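Local coordinates for nuclear protein localization protein 4 homolog (PDB 4RV0) that may belong to a complex that binds ubiquitinated proteins for export of misfolded proteins from the ER, represented here by its N-terminal ubiquitin-like domain, at residues I10-Q15 / I23-K28; H33-V38 / F47-E52. One frame throughout, in Å; residues are numbered along the deposited sequence.

Contact 1. Residues I10-Q15 / I23-K28; sequences ILIRVQ and IEISPK
Four backbone hydrogen bonds join I10 and I12 to I25 and I23, two to each pair, and make the segments antiparallel neighbours in a β hairpin. I12 N gives the straightest of them, to I23 O (2.7 Å, 178° at the hydrogen), and I23 N answers to I12 O. At the open end of the hairpin I25 N bonds to I10 O, and I10 N reaches I25 O (2.8 Å). Between these pairs L11 and E24 form a non-hydrogen-bonded pair, and E24 CA approaches I10 O in a CA-H...O contact of 3.2 Å.

The apolar contacts lie mainly on the face that carries the isoleucines. I25 CG2 sits between its own backbone N and carbonyl carbon, where it meets I12 CG1 at 4.0 Å. Next along the sheet, V14 CG2 comes obliquely against I23 CG1 (3.9 Å). I10 turns its CG2 the other way, past the strand end, onto CD and CG of P27, both 4.0 Å off.

Helix 31-41 packs over this face, with V38 on V14 and L34 on I23. On the reverse face L11 and R13 each pack on an aromatic side chain of a chain of another protein, and outside the hairpin R13 NH2 forms a salt bridge with an acidic side chain of that protein. The main-chain N and O of I10, I12, I23 and I25 are thus paired across the hairpin, leaving branched aliphatic side chains to build the core on one face while the other serves a protein interface.

Contact 2. Residues H33-V38 / F47-E52; sequences HLYDSV and FGLFKE
Y35 OH is held by two main-chain groups: it accepts a hydrogen bond from L49 N (3.1 Å) and is hydrogen-bonded to L59 O, outside the two segments. The phenol therefore links the helix to the backbone of the edge strand and to L59, whose backbone pairs with L49.

L49 lies against a face of the same ring. With CG anti to its own carbonyl carbon (chi1 -62°), the side chain runs back along the phenol, and CD1 stands over the ring centre in a CH-pi contact, 4.0 Å from the centroid of the Y35 ring. F47 meets Y35 differently. Their planes are nearly parallel, at 17°, but slid so far apart that the rings scarcely overlap, the centroids being 5.5 Å from each other; the touch is between Y35 CD1 and F47 CE1 (3.5 Å).

A phenylalanine in place of Y35 would probably keep much of this ring packing but leave L49 N and L59 O without their shared hydroxyl partner.

V38, one helical turn on, fills in beside F47 and L49: CG1 lies 3.9 Å from F47 CZ, while CG2 meets L49 CD1 tip to tip at 4.1 Å. L34 CG closes on L49 CD1 from the preceding turn (4.2 Å).

The short strand 48-50 runs at 116° to this part of helix 31-41. Beyond the pair, V38, F47 and L49 all rest on L79 of strand 76-80, L34 packs on I25 of strand 19-25, and L49 also touches V14 of strand 10-16.

How the contacts relate
Helix 31-41 lies over contact 1 and forms one side of contact 2, so the two reach it from different ends of the sheet: contact 1 joins strand 19-25, at one edge, to its hairpin mate, and contact 2 ties the helix to strand 48-50 at the opposite edge. This matches a ubiquitin-like fold, with a helix laid across a mixed sheet. Contact 1 is the more buried and depends on main-chain pairing; contact 2, nearer the chain's centre yet only partly buried, depends on side chains and one hydroxyl. V14 of contact 1 also belongs to the surroundings of contact 2, while at the margin I25 CD1 lies 3.5 Å from H33 ND1. The other protein touches contact 1 alone.

Contact 1. Residues I10-Q15 / I23-K28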
loop_
_atom_site.group_PDB
_atom_site.type_symbol
_atom_site.label_atom_id
_atom_site.label_comp_id
_atom_site.label_asym_id
_atom_site.label_seq_id
_atom_site.Cartn_x
_atom_site.Cartn_y
_atom_site.Cartn_z
ATOM N N ILE B 10 -6.714 20.515 0.745
ATOM C CA ILE B 10 -6.798 19.183 0.152
ATOM C C ILE B 10 -5.650 18.295 0.646
ATOM O O ILE B 10 -4.707 18.767 1.297
ATOM C CB ILE B 10 -6.792 19.220 -1.396
ATOM C CG1 ILE B 10 -5.461 19.755 -1.922
ATOM C CG2 ILE B 10 -7.984 20.025 -1.929
ATOM C CD1 ILE B 10 -5.280 19.556 -3.406
ATOM N N LEU B 11 -5.741 17.006 0.335
ATOM C CA LEU B 11 -4.721 16.052 0.734
ATOM C C LEU B 11 -3.881 15.651 -0.460
ATOM O O LEU B 11 -4.411 15.182 -1.480
ATOM C CB LEU B 11 -5.351 14.804 1.382
ATOM C CG LEU B 11 -4.387 13.607 1.395
ATOM C CD1 LEU B 11 -3.233 13.864 2.343
ATOM C CD2 LEU B 11 -5.064 12.319 1.776
ATOM N N ILE B 12 -2.570 15.831 -0.338
ATOM C CA ILE B 12 -1.640 15.317 -1.340
ATOM C C ILE B 12 -0.784 14.246 -0.690
ATOM O O ILE B 12 -0.186 14.478 0.372
ATOM C CB ILE B 12 -0.722 16.405 -1.922
ATOM C CG1 ILE B 12 -1.549 17.477 -2.639
ATOM C CG2 ILE B 12 0.292 15.780 -2.871
ATOM C CD1 ILE B 12 -2.420 16.930 -3.772
ATOM N N ARG B 13 -0.724 13.076 -1.321
ATOM C CA ARG B 13 0.041 11.967 -0.770
ATOM C C ARG B 13 1.388 11.872 -1.455
ATOM O O ARG B 13 1.480 11.861 -2.681
ATOM C CB ARG B 13 -0.721 10.655 -0.917
ATOM C CG ARG B 13 -2.088 10.662 -0.254
ATOM C CD ARG B 13 -3.141 10.084 -1.223
ATOM N NE ARG B 13 -3.064 8.637 -1.246
ATOM C CZ ARG B 13 -3.349 7.843 -2.276
ATOM N NH1 ARG B 13 -3.750 8.328 -3.441
ATOM N NH2 ARG B 13 -3.230 6.530 -2.121
ATOM N N VAL B 14 2.438 11.798 -0.652
ATOM C CA VAL B 14 3.781 11.727 -1.198
ATOM C C VAL B 14 4.395 10.368 -0.939
ATOM O O VAL B 14 4.699 10.038 0.205
ATOM C CB VAL B 14 4.693 12.790 -0.598
ATOM C CG1 VAL B 14 6.091 12.676 -1.224
ATOM C CG2 VAL B 14 4.090 14.182 -0.781
ATOM N N GLN B 15 4.576 9.595 -2.001
ATOM C CA GLN B 15 5.234 8.295 -1.916
ATOM C C GLN B 15 6.748 8.445 -1.991
ATOM O O GLN B 15 7.279 9.037 -2.929
ATOM C CB GLN B 15 4.743 7.379 -3.034
ATOM C CG GLN B 15 5.436 6.001 -3.116
ATOM C CD GLN B 15 4.977 5.023 -2.045
ATOM O OE1 GLN B 15 3.922 4.406 -2.168
ATOM N NE2 GLN B 15 5.776 4.868 -0.997
ATOM N N ILE B 23 0.158 15.145 3.012
ATOM C CA ILE B 23 0.319 16.589 3.091
ATOM C C ILE B 23 -1.022 17.273 2.895
ATOM O O ILE B 23 -1.635 17.130 1.833
ATOM C CB ILE B 23 1.253 17.120 1.999
ATOM C CG1 ILE B 23 2.631 16.431 2.043
ATOM C CG2 ILE B 23 1.356 18.662 2.090
ATOM C CD1 ILE B 23 3.434 16.708 3.311
ATOM N N GLU B 24 -1.465 18.026 3.897
ATOM C CA GLU B 24 -2.666 18.844 3.754
ATOM C C GLU B 24 -2.257 20.249 3.336
ATOM O O GLU B 24 -1.421 20.886 3.994
ATOM C CB GLU B 24 -3.491 18.876 5.041
ATOM C CG GLU B 24 -4.009 17.507 5.464
ATOM C CD GLU B 24 -4.789 17.544 6.766
ATOM O OE1 GLU B 24 -4.739 18.575 7.476
ATOM O OE2 GLU B 24 -5.440 16.528 7.089
ATOM N N ILE B 25 -2.820 20.715 2.226
ATOM C CA ILE B 25 -2.409 21.978 1.629
ATOM C C ILE B 25 -3.565 22.624 0.859
ATOM O O ILE B 25 -4.402 21.937 0.276
ATOM C CB ILE B 25 -1.160 21.767 0.733
ATOM C CG1 ILE B 25 -0.656 23.091 0.169
ATOM C CG2 ILE B 25 -1.443 20.763 -0.384
ATOM C CD1 ILE B 25 0.667 22.955 -0.559
ATOM N N SER B 26 -3.621 23.953 0.874
ATOM C CA SER B 26 -4.618 24.664 0.091
ATOM C C SER B 26 -4.326 24.461 -1.384
ATOM O O SER B 26 -3.180 24.559 -1.809
ATOM C CB SER B 26 -4.660 26.156 0.441
ATOM O OG SER B 26 -5.604 26.828 -0.376
ATOM N N PRO B 27 -5.364 24.127 -2.166
ATOM C CA PRO B 27 -5.250 23.982 -3.622
ATOM C C PRO B 27 -4.913 25.300 -4.304
ATOM O O PRO B 27 -4.499 25.305 -5.467
ATOM C CB PRO B 27 -6.654 23.511 -4.044
ATOM C CG PRO B 27 -7.549 23.910 -2.932
ATOM C CD PRO B 27 -6.727 23.835 -1.686
ATOM N N LYS B 28 -5.080 26.402 -3.582
ATOM C CA LYS B 28 -4.729 27.706 -4.121
ATOM C C LYS B 28 -3.292 28.043 -3.748
ATOM O O LYS B 28 -2.788 29.106 -4.106
ATOM C CB LYS B 28 -5.702 28.773 -3.615
ATOM C CG LYS B 28 -7.124 28.516 -4.109
ATOM C CD LYS B 28 -8.173 29.207 -3.259
ATOM C CE LYS B 28 -9.563 29.099 -3.905
ATOM N NZ LYS B 28 -9.720 29.923 -5.138
#

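Contact 2. Residues H33-V38 / F47-E52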
loop_
_atom_site.group_PDB
_atom_site.type_symbol
_atom_site.label_atom_id
_atom_site.label_comp_id
_atom_site.label_asym_id
_atom_site.label_seq_id
_atom_site.Cartn_x
_atom_site.Cartn_y
_atom_site.Cartn_z
ATOM N N HIS B 33 5.285 25.840 -2.480
ATOM C CA HIS B 33 4.836 25.624 -1.120
ATOM C C HIS B 33 4.699 24.138 -0.823
ATOM O O HIS B 33 4.986 23.704 0.291
ATOM C CB HIS B 33 3.536 26.377 -0.833
ATOM C CG HIS B 33 3.074 26.253 0.588
ATOM N ND1 HIS B 33 1.783 25.939 0.921
ATOM C CD2 HIS B 33 3.747 26.385 1.754
ATOM C CE1 HIS B 33 1.663 25.889 2.245
ATOM N NE2 HIS B 33 2.852 26.149 2.764
ATOM N N LEU B 34 4.270 23.362 -1.817
ATOM C CA LEU B 34 4.180 21.911 -1.664
ATOM C C LEU B 34 5.572 21.348 -1.408
ATOM O O LEU B 34 5.776 20.548 -0.487
ATOM C CB LEU B 34 3.552 21.256 -2.898
ATOM C CG LEU B 34 3.435 19.725 -2.928
ATOM C CD1 LEU B 34 2.582 19.184 -1.781
ATOM C CD2 LEU B 34 2.861 19.260 -4.276
ATOM N N TYR B 35 6.531 21.789 -2.214
ATOM C CA TYR B 35 7.921 21.376 -2.038
ATOM C C TYR B 35 8.438 21.759 -0.651
ATOM O O TYR B 35 9.071 20.946 0.029
ATOM C CB TYR B 35 8.809 21.953 -3.136
ATOM C CG TYR B 35 8.877 21.124 -4.408
ATOM C CD1 TYR B 35 9.931 20.259 -4.632
ATOM C CD2 TYR B 35 7.888 21.220 -5.388
ATOM C CE1 TYR B 35 10.013 19.508 -5.801
ATOM C CE2 TYR B 35 7.958 20.474 -6.567
ATOM C CZ TYR B 35 9.023 19.616 -6.760
ATOM O OH TYR B 35 9.116 18.862 -7.916
ATOM N N ASP B 36 8.170 22.996 -0.235
ATOM C CA ASP B 36 8.578 23.451 1.093
ATOM C C ASP B 36 7.905 22.614 2.185
ATOM O O ASP B 36 8.530 22.267 3.188
ATOM C CB ASP B 36 8.268 24.949 1.310
ATOM C CG ASP B 36 9.166 25.883 0.486
ATOM O OD1 ASP B 36 10.320 25.501 0.187
ATOM O OD2 ASP B 36 8.718 27.015 0.160
ATOM N N SER B 37 6.626 22.314 1.995
ATOM C CA SER B 37 5.880 21.486 2.936
ATOM C C SER B 37 6.502 20.090 3.065
ATOM O O SER B 37 6.649 19.556 4.171
ATOM C CB SER B 37 4.426 21.370 2.492
ATOM O OG SER B 37 3.814 22.641 2.456
ATOM N N VAL B 38 6.866 19.502 1.932
ATOM C CA VAL B 38 7.487 18.189 1.950
ATOM C C VAL B 38 8.832 18.209 2.670
ATOM O O VAL B 38 9.106 17.343 3.503
ATOM C CB VAL B 38 7.628 17.615 0.532
ATOM C CG1 VAL B 38 8.399 16.313 0.570
ATOM C CG2 VAL B 38 6.242 17.393 -0.076
ATOM N N PHE B 47 15.401 16.656 -3.684
ATOM C CA PHE B 47 14.400 15.735 -4.223
ATOM C C PHE B 47 13.598 16.343 -5.357
ATOM O O PHE B 47 13.437 17.565 -5.439
ATOM C CB PHE B 47 13.438 15.254 -3.132
ATOM C CG PHE B 47 12.567 16.345 -2.566
ATOM C CD1 PHE B 47 11.280 16.556 -3.054
ATOM C CD2 PHE B 47 13.034 17.157 -1.537
ATOM C CE1 PHE B 47 10.472 17.567 -2.517
ATOM C CE2 PHE B 47 12.231 18.158 -0.989
ATOM C CZ PHE B 47 10.954 18.363 -1.482
ATOM N N GLY B 48 13.041 15.486 -6.200
ATOM C CA GLY B 48 12.026 15.920 -7.144
ATOM C C GLY B 48 10.704 15.234 -6.830
ATOM O O GLY B 48 10.691 14.142 -6.260
ATOM N N LEU B 49 9.598 15.886 -7.175
ATOM C CA LEU B 49 8.277 15.289 -7.062
ATOM C C LEU B 49 7.724 15.039 -8.456
ATOM O O LEU B 49 7.794 15.907 -9.333
ATOM C CB LEU B 49 7.320 16.177 -6.266
ATOM C CG LEU B 49 7.696 16.456 -4.810
ATOM C CD1 LEU B 49 6.711 17.391 -4.189
ATOM C CD2 LEU B 49 7.724 15.165 -4.028
ATOM N N PHE B 50 7.162 13.852 -8.648
ATOM C CA PHE B 50 6.701 13.417 -9.955
ATOM C C PHE B 50 5.272 12.907 -9.908
ATOM O O PHE B 50 4.792 12.444 -8.867
ATOM C CB PHE B 50 7.632 12.349 -10.530
ATOM C CG PHE B 50 9.034 12.832 -10.776
ATOM C CD1 PHE B 50 9.439 13.169 -12.054
ATOM C CD2 PHE B 50 9.945 12.933 -9.739
ATOM C CE1 PHE B 50 10.732 13.605 -12.297
ATOM C CE2 PHE B 50 11.237 13.379 -9.972
ATOM C CZ PHE B 50 11.631 13.710 -11.253
ATOM N N LYS B 51 4.596 13.016 -11.049
ATOM C CA LYS B 51 3.196 12.651 -11.158
ATOM C C LYS B 51 2.996 11.151 -11.204
ATOM O O LYS B 51 1.941 10.641 -10.839
ATOM C CB LYS B 51 2.562 13.302 -12.389
ATOM C CG LYS B 51 2.136 14.750 -12.197
ATOM C CD LYS B 51 1.531 15.307 -13.477
ATOM C CE LYS B 51 1.255 16.803 -13.355
ATOM N NZ LYS B 51 0.003 17.063 -12.575
ATOM N N GLU B 52 4.035 10.446 -11.618
ATOM C CA GLU B 52 3.943 9.007 -11.762
ATOM C C GLU B 52 5.148 8.316 -11.141
ATOM O O GLU B 52 6.218 8.909 -10.984
ATOM C CB GLU B 52 3.772 8.619 -13.241
ATOM C CG GLU B 52 4.863 9.132 -14.165
ATOM C CD GLU B 52 4.757 10.619 -14.445
ATOM O OE1 GLU B 52 4.004 11.011 -15.363
ATOM O OE2 GLU B 52 5.428 11.398 -13.738
#